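Local coordinates for fucolectin-related protein (Streptococcus pneumoniae, PDB 2WMF) that probably hydrolyses host blood-group carbohydrate antigens as the catalytic module of a family 98 glycoside hydrolase, at residues 262-266 with 498-503. Numbering follows the deposited sequence.
Sequences RDMRS and FDASKS
An Asx turn at Asp263, in the loop between helices 245-249 and 272-283 of the (beta/alpha)8-barrel region, docks on Phe498 in the loop that leads into helix 506-517. One direct hydrogen bond joins the backbones: Met264 N donates to Phe498 O at 2.8 Å, nearly straight (164°) but with the donor tilted out of the carbonyl plane. The turn is defined by Arg265 N, which reaches the anti lone pair of Asp263 OD1 at 2.9 Å. On the syn side, the carboxylate is held in a salt bridge by two Arg265 nitrogens, NE to OD1 and NH2 to OD2 (2.8 Å), both acceptors close to the guanidinium plane. This pairing fixes the guanidinium's rotation and presents one face to Phe498, whose CD2 sits over the centre of that face, 3.6 Å from Arg265 CZ, with guanidinium and ring planes 49° apart. Arg265 NH1 also bonds to Met491 O and Leu494 O, tying the group to the end of helix 489-493. Met264, bent at chi3, brings CE to 3.4 Å from Asp499 O. One water donates to both Asp263 OD2 and Asp499 OD2, bridging the two carboxylates, and accepts from Phe498 N at 2.9 Å.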
# COMPACT_ATOMS: atom_id res chain seq x y z
N ARG A 262 -8.94 -13.46 18.83
CA ARG A 262 -8.73 -13.37 17.36
C ARG A 262 -9.00 -14.70 16.66
O ARG A 262 -8.90 -15.79 17.25
CB ARG A 262 -7.32 -12.90 17.04
CG ARG A 262 -6.26 -13.97 17.35
CD ARG A 262 -4.88 -13.45 17.16
NE ARG A 262 -3.88 -14.42 17.61
CZ ARG A 262 -2.57 -14.32 17.40
NH1 ARG A 262 -2.07 -13.30 16.73
NH2 ARG A 262 -1.73 -15.24 17.86
N ASP A 263 -9.31 -14.60 15.38
CA ASP A 263 -9.31 -15.75 14.49
C ASP A 263 -9.20 -15.27 13.03
O ASP A 263 -8.86 -14.08 12.82
CB ASP A 263 -10.46 -16.77 14.77
CG ASP A 263 -11.87 -16.23 14.58
OD1 ASP A 263 -12.11 -15.42 13.65
OD2 ASP A 263 -12.75 -16.64 15.39
N MET A 264 -9.41 -16.15 12.05
CA MET A 264 -9.26 -15.74 10.64
C MET A 264 -10.17 -14.56 10.31
O MET A 264 -9.85 -13.78 9.41
CB MET A 264 -9.51 -16.89 9.65
CG MET A 264 -8.42 -17.92 9.64
SD MET A 264 -8.63 -19.17 8.37
CE MET A 264 -9.92 -20.14 9.17
N ARG A 265 -11.29 -14.41 11.02
CA ARG A 265 -12.16 -13.27 10.76
C ARG A 265 -11.41 -11.92 10.95
O ARG A 265 -11.81 -10.89 10.38
CB ARG A 265 -13.40 -13.39 11.61
CG ARG A 265 -14.28 -14.51 11.19
CD ARG A 265 -15.49 -14.69 12.07
NE ARG A 265 -15.11 -15.28 13.35
CZ ARG A 265 -15.99 -15.80 14.22
NH1 ARG A 265 -17.28 -15.74 13.98
NH2 ARG A 265 -15.55 -16.37 15.34
N SER A 266 -10.36 -11.92 11.75
CA SER A 266 -9.52 -10.74 11.94
C SER A 266 -8.92 -10.24 10.63
O SER A 266 -8.79 -9.02 10.42
CB SER A 266 -8.44 -10.99 13.01
OG SER A 266 -9.00 -11.37 14.27
N PHE A 498 -12.93 -20.76 13.40
CA PHE A 498 -12.22 -20.05 12.32
C PHE A 498 -10.77 -19.76 12.70
O PHE A 498 -10.15 -18.84 12.16
CB PHE A 498 -12.95 -18.74 11.95
CG PHE A 498 -14.34 -18.96 11.48
CD1 PHE A 498 -14.58 -19.50 10.23
CD2 PHE A 498 -15.42 -18.76 12.34
CE1 PHE A 498 -15.88 -19.75 9.80
CE2 PHE A 498 -16.75 -18.99 11.90
CZ PHE A 498 -16.96 -19.50 10.65
N ASP A 499 -10.20 -20.56 13.60
CA ASP A 499 -8.81 -20.33 14.03
C ASP A 499 -7.84 -20.37 12.84
O ASP A 499 -8.06 -21.13 11.87
CB ASP A 499 -8.40 -21.36 15.05
CG ASP A 499 -9.04 -21.13 16.41
OD1 ASP A 499 -8.69 -21.96 17.31
OD2 ASP A 499 -9.86 -20.17 16.60
N ALA A 500 -6.81 -19.54 12.91
CA ALA A 500 -5.77 -19.45 11.87
C ALA A 500 -5.03 -20.77 11.68
O ALA A 500 -4.45 -21.01 10.62
CB ALA A 500 -4.79 -18.30 12.19
N SER A 501 -5.13 -21.68 12.66
CA SER A 501 -4.59 -23.03 12.44
C SER A 501 -5.34 -23.77 11.30
O SER A 501 -4.86 -24.80 10.81
CB SER A 501 -4.63 -23.86 13.72
OG SER A 501 -5.95 -24.12 14.07
N LYS A 502 -6.50 -23.24 10.89
CA LYS A 502 -7.26 -23.81 9.78
C LYS A 502 -7.07 -23.04 8.46
O LYS A 502 -7.84 -23.25 7.51
CB LYS A 502 -8.74 -23.87 10.13
CG LYS A 502 -9.08 -24.58 11.43
CD LYS A 502 -8.56 -25.98 11.45
CE LYS A 502 -9.03 -26.72 12.72
NZ LYS A 502 -8.23 -27.99 12.79
N SER A 503 -6.07 -22.16 8.42
CA SER A 503 -5.63 -21.58 7.14
C SER A 503 -5.36 -22.73 6.15
O SER A 503 -4.78 -23.76 6.53
CB SER A 503 -4.32 -20.78 7.28
OG SER A 503 -4.46 -19.64 8.08
O HOH W 1 -9.58 -18.27 18.53
O HOH W 2 -12.49 -19.41 15.92